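Local coordinates for protein RRNA methyltransferase (Streptomyces viridochromogenes, PDB 1O9G) that methylates N1 of guanine-2535 in 23S ribosomal RNA, using S-adenosyl-L-methionine, and thereby confers resistance to the antibiotic avilamycin, at residues A[19-24]-A[97-102]; A[191-196]-A[219-224]. The protein carries 3 engineered substitutions. All blocks are in the same frame, centred on the assembly; numbering follows the deposited sequence.

In the fold
Both contacts are buried and mainly apolar. Each depends on one aliphatic side chain, with a methyl also packed against a backbone carbonyl O. In interaction 2 that carbonyl is the closest partner. They share no helix or strand and lie on opposite sides of the chain's centre. Interaction 1, nearer that centre, joins the loop ahead of helix 33-45 to the turn at L99 that follows on from helix 87-98. Hydrogen bonds with N96, R108 and R112 hold this loop in place. Interaction 2 sets helix 190-203 against the loop after strand 209-214, near the antiparallel end of the sheet. The strand order 3-2-1-4-5-7-6 is that of a class I, Rossmann-like methyltransferase.

Interaction 1: A[19-24]-A[97-102]; sequences GVVLHS and LALLSP
L99 points its CD1 methyl at the bend formed by V21, L22 and H23. Its CG lies anti to its carbonyl carbon (chi1 -57°) and the chain then extends (chi2 171°), which carries CD1 out to the loop. CD1 makes the nearest approach to all three residues; L99 CD2 also lies beside V21 CG1. L22 meets L99 obliquely: L22 CG and L22 CD1 are each 4.0 Å from L99 CD1, and L22 CA is 3.8 Å from the same methyl. V21 adds its CG1 methyl at 4.3 Å from L99 CD1, and its carbonyl O is 3.8 Å away from L99 CD1. H23 brings its ND1 to 4.1 Å from L99 CD1. One face of the imidazole is covered by V21 O, 4.0 Å above the plane and over the ring centre. The same V21 O accepts a hydrogen bond from R108 NE, so this buried carbonyl is satisfied. N96 OD1 accepts a bond from H23 N and ties the loop to helix 87-98. L22 turns its side chain to Y64, T67 and V68 of helix 64-72, while V21 and L99 both pack on L105 of helix 102-119. V21 also reaches A130 of helix 122-140.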
loop_
_atom_site.group_PDB
_atom_site.type_symbol
_atom_site.label_atom_id
_atom_site.label_comp_id
_atom_site.label_asym_id
_atom_site.label_seq_id
_atom_site.Cartn_x
_atom_site.Cartn_y
_atom_site.Cartn_z
ATOM N N GLY A 19 9.033 2.741 11.971
ATOM C CA GLY A 19 10.250 2.832 12.752
ATOM C C GLY A 19 10.312 1.968 14.007
ATOM O O GLY A 19 11.274 2.043 14.782
ATOM N N VAL A 20 9.283 1.166 14.234
ATOM C CA VAL A 20 9.256 0.240 15.357
ATOM C C VAL A 20 9.649 -1.127 14.808
ATOM O O VAL A 20 10.802 -1.534 14.936
ATOM C CB VAL A 20 7.873 0.256 16.071
ATOM C CG1 VAL A 20 7.787 -0.794 17.199
ATOM C CG2 VAL A 20 7.584 1.644 16.583
ATOM N N VAL A 21 8.745 -1.792 14.092
ATOM C CA VAL A 21 9.069 -3.024 13.376
ATOM C C VAL A 21 9.283 -2.703 11.875
ATOM O O VAL A 21 10.338 -2.988 11.274
ATOM C CB VAL A 21 7.990 -4.098 13.567
ATOM C CG1 VAL A 21 8.384 -5.424 12.840
ATOM C CG2 VAL A 21 7.746 -4.335 15.073
ATOM N N LEU A 22 8.253 -2.132 11.272
ATOM C CA LEU A 22 8.320 -1.635 9.912
ATOM C C LEU A 22 9.336 -0.514 9.822
ATOM O O LEU A 22 9.603 0.210 10.790
ATOM C CB LEU A 22 6.931 -1.237 9.411
ATOM C CG LEU A 22 6.026 -2.400 9.025
ATOM C CD1 LEU A 22 5.675 -3.354 10.155
ATOM C CD2 LEU A 22 4.713 -1.922 8.340
ATOM N N HIS A 23 9.901 -0.385 8.639
ATOM C CA HIS A 23 11.075 0.441 8.403
ATOM C C HIS A 23 10.716 1.815 7.892
ATOM O O HIS A 23 9.865 1.946 7.010
ATOM C CB HIS A 23 11.982 -0.239 7.392
ATOM C CG HIS A 23 12.584 -1.501 7.905
ATOM N ND1 HIS A 23 12.114 -2.755 7.591
ATOM C CD2 HIS A 23 13.619 -1.688 8.748
ATOM C CE1 HIS A 23 12.862 -3.662 8.200
ATOM N NE2 HIS A 23 13.784 -3.041 8.895
ATOM N N SER A 24 11.382 2.815 8.499
ATOM C CA SER A 24 11.242 4.233 8.164
ATOM C C SER A 24 12.362 4.677 7.232
ATOM O O SER A 24 13.428 4.079 7.197
ATOM C CB SER A 24 11.254 5.091 9.454
ATOM O OG SER A 24 12.416 4.847 10.228
ATOM N N LEU A 97 8.849 -5.644 2.851
ATOM C CA LEU A 97 8.157 -6.841 2.379
ATOM C C LEU A 97 8.687 -8.136 2.996
ATOM O O LEU A 97 7.976 -9.122 3.084
ATOM C CB LEU A 97 8.163 -6.979 0.864
ATOM C CG LEU A 97 7.300 -5.994 0.138
ATOM C CD1 LEU A 97 7.335 -6.405 -1.333
ATOM C CD2 LEU A 97 5.892 -5.895 0.582
ATOM N N ALA A 98 9.954 -8.132 3.396
ATOM C CA ALA A 98 10.523 -9.269 4.104
ATOM C C ALA A 98 9.720 -9.571 5.388
ATOM O O ALA A 98 9.714 -10.703 5.856
ATOM C CB ALA A 98 11.983 -9.040 4.409
ATOM N N LEU A 99 9.078 -8.560 5.966
ATOM C CA LEU A 99 8.265 -8.714 7.161
ATOM C C LEU A 99 6.932 -9.419 6.942
ATOM O O LEU A 99 6.207 -9.665 7.899
ATOM C CB LEU A 99 8.016 -7.340 7.804
ATOM C CG LEU A 99 9.294 -6.567 8.160
ATOM C CD1 LEU A 99 8.901 -5.179 8.573
ATOM C CD2 LEU A 99 10.084 -7.266 9.243
ATOM N N LEU A 100 6.616 -9.762 5.704
ATOM C CA LEU A 100 5.377 -10.475 5.394
ATOM C C LEU A 100 5.515 -11.976 5.568
ATOM O O LEU A 100 4.583 -12.700 5.240
ATOM C CB LEU A 100 4.888 -10.128 3.998
ATOM C CG LEU A 100 4.499 -8.672 3.844
ATOM C CD1 LEU A 100 4.125 -8.407 2.434
ATOM C CD2 LEU A 100 3.351 -8.275 4.788
ATOM N N SER A 101 6.649 -12.444 6.058
ATOM C CA SER A 101 6.754 -13.847 6.460
ATOM C C SER A 101 7.122 -13.964 7.924
ATOM O O SER A 101 7.770 -13.081 8.482
ATOM C CB SER A 101 7.755 -14.609 5.616
ATOM O OG SER A 101 9.063 -14.336 6.052
ATOM N N PRO A 102 6.714 -15.041 8.580
ATOM C CA PRO A 102 7.204 -15.257 9.950
ATOM C C PRO A 102 8.727 -15.205 10.074
ATOM O O PRO A 102 9.200 -14.584 11.046
ATOM C CB PRO A 102 6.631 -16.618 10.316
ATOM C CG PRO A 102 5.369 -16.710 9.492
ATOM C CD PRO A 102 5.740 -16.069 8.177
#

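Interaction 2: A[191-196]-A[219-224]. Unlike the reference sequence in segment 191-196: Q191 (reference Ser), P192 (reference Arg), V193 (reference Trp), A194 (reference Arg), G195 (reference Ala).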
loop_
_atom_site.group_PDB
_atom_site.type_symbol
_atom_site.label_atom_id
_atom_site.label_comp_id
_atom_site.label_asym_id
_atom_site.label_seq_id
_atom_site.Cartn_x
_atom_site.Cartn_y
_atom_site.Cartn_z
ATOM N N GLN A 191 -3.561 15.425 -15.984
ATOM C CA GLN A 191 -3.048 14.628 -17.101
ATOM C C GLN A 191 -2.207 13.432 -16.616
ATOM O O GLN A 191 -2.432 12.313 -17.063
ATOM C CB GLN A 191 -2.281 15.500 -18.114
ATOM C CG GLN A 191 -3.181 16.416 -18.957
ATOM C CD GLN A 191 -2.398 17.384 -19.834
ATOM O OE1 GLN A 191 -2.137 17.096 -21.008
ATOM N NE2 GLN A 191 -2.030 18.538 -19.275
ATOM N N PRO A 192 -1.252 13.647 -15.713
ATOM C CA PRO A 192 -0.537 12.521 -15.095
ATOM C C PRO A 192 -1.450 11.506 -14.405
ATOM O O PRO A 192 -1.252 10.330 -14.608
ATOM C CB PRO A 192 0.389 13.208 -14.082
ATOM C CG PRO A 192 0.600 14.546 -14.637
ATOM C CD PRO A 192 -0.718 14.936 -15.246
ATOM N N VAL A 193 -2.430 11.953 -13.619
ATOM C CA VAL A 193 -3.360 11.023 -12.968
ATOM C C VAL A 193 -4.110 10.248 -14.011
ATOM O O VAL A 193 -4.232 9.047 -13.912
ATOM C CB VAL A 193 -4.374 11.722 -12.054
ATOM C CG1 VAL A 193 -5.449 10.719 -11.548
ATOM C CG2 VAL A 193 -3.686 12.326 -10.874
ATOM N N ALA A 194 -4.632 10.941 -15.012
ATOM C CA ALA A 194 -5.328 10.268 -16.095
ATOM C C ALA A 194 -4.464 9.212 -16.766
ATOM O O ALA A 194 -4.922 8.109 -17.010
ATOM C CB ALA A 194 -5.794 11.271 -17.119
ATOM N N GLY A 195 -3.209 9.527 -17.050
ATOM C CA GLY A 195 -2.322 8.575 -17.695
ATOM C C GLY A 195 -2.004 7.382 -16.806
ATOM O O GLY A 195 -1.903 6.260 -17.278
ATOM N N LEU A 196 -1.844 7.634 -15.512
ATOM C CA LEU A 196 -1.600 6.565 -14.563
ATOM C C LEU A 196 -2.778 5.605 -14.574
ATOM O O LEU A 196 -2.598 4.389 -14.673
ATOM C CB LEU A 196 -1.360 7.136 -13.169
ATOM C CG LEU A 196 -1.318 6.155 -11.993
ATOM C CD1 LEU A 196 -0.376 5.056 -12.287
ATOM C CD2 LEU A 196 -0.911 6.904 -10.744
ATOM N N ILE A 219 -8.954 14.701 -5.987
ATOM C CA ILE A 219 -8.092 14.200 -7.049
ATOM C C ILE A 219 -8.858 14.188 -8.361
ATOM O O ILE A 219 -9.915 13.582 -8.440
ATOM C CB ILE A 219 -7.597 12.793 -6.685
ATOM C CG1 ILE A 219 -6.642 12.889 -5.490
ATOM C CG2 ILE A 219 -6.898 12.130 -7.888
ATOM C CD1 ILE A 219 -6.405 11.572 -4.775
ATOM N N PRO A 220 -8.344 14.867 -9.385
ATOM C CA PRO A 220 -9.040 14.937 -10.673
ATOM C C PRO A 220 -9.001 13.598 -11.429
ATOM O O PRO A 220 -7.914 13.111 -11.702
ATOM C CB PRO A 220 -8.272 16.041 -11.423
ATOM C CG PRO A 220 -6.885 16.027 -10.816
ATOM C CD PRO A 220 -7.073 15.623 -9.392
ATOM N N VAL A 221 -10.164 13.031 -11.761
ATOM C CA VAL A 221 -10.242 11.826 -12.606
ATOM C C VAL A 221 -11.137 11.936 -13.848
ATOM O O VAL A 221 -11.044 11.089 -14.742
ATOM C CB VAL A 221 -10.668 10.552 -11.804
ATOM C CG1 VAL A 221 -9.667 10.251 -10.702
ATOM C CG2 VAL A 221 -12.075 10.683 -11.227
ATOM N N ALA A 222 -11.994 12.958 -13.909
ATOM C CA ALA A 222 -12.863 13.174 -15.067
ATOM C C ALA A 222 -12.032 13.085 -16.346
ATOM O O ALA A 222 -10.908 13.576 -16.366
ATOM C CB ALA A 222 -13.544 14.533 -14.968
ATOM N N PRO A 223 -12.555 12.476 -17.414
ATOM C CA PRO A 223 -13.957 12.059 -17.527
ATOM C C PRO A 223 -14.290 10.686 -16.946
ATOM O O PRO A 223 -15.442 10.282 -17.064
ATOM C CB PRO A 223 -14.175 12.046 -19.044
ATOM C CG PRO A 223 -12.840 11.650 -19.606
ATOM C CD PRO A 223 -11.795 12.148 -18.635
ATOM N N VAL A 224 -13.330 9.991 -16.330
ATOM C CA VAL A 224 -13.649 8.743 -15.648
ATOM C C VAL A 224 -14.582 9.093 -14.496
ATOM O O VAL A 224 -14.404 10.118 -13.853
ATOM C CB VAL A 224 -12.389 8.001 -15.118
ATOM C CG1 VAL A 224 -12.776 6.656 -14.510
ATOM C CG2 VAL A 224 -11.339 7.804 -16.221
#
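V193 meets the flat peptide group of P220 at its oxygen, not over either face. Its CG1 methyl is 3.4 Å from P220 O. The angle at the oxygen, from P220 C to V193 CG1, is about 155°, so the methyl sits roughly ahead of the carbonyl, displaced to one side of the peptide plane. V193 CB is further back, 3.8 Å from P220 O. The rest of the contact is between methyls. I219 CG2 is 4.2 Å from V193 CG1, and the two side chains cross at about a right angle. V221 CG1 is 4.3 Å from V193 CG1. A single methyl therefore touches three consecutive loop residues. In V193, CG1 is anti to the backbone N (chi1 172°), which directs this branch at the loop. The loop is held by a bond from R229 NH1 to I219 O, and V221 O accepts a bond from V224 N at a turn that contains the cis peptide before P223. V193 also packs on V188, just ahead of helix 190-203. P220 rests on Q187. I219 and V221 lie on V238 of strand 235-241, so the loop is wedged between helix 190-203 and the antiparallel part of the sheet.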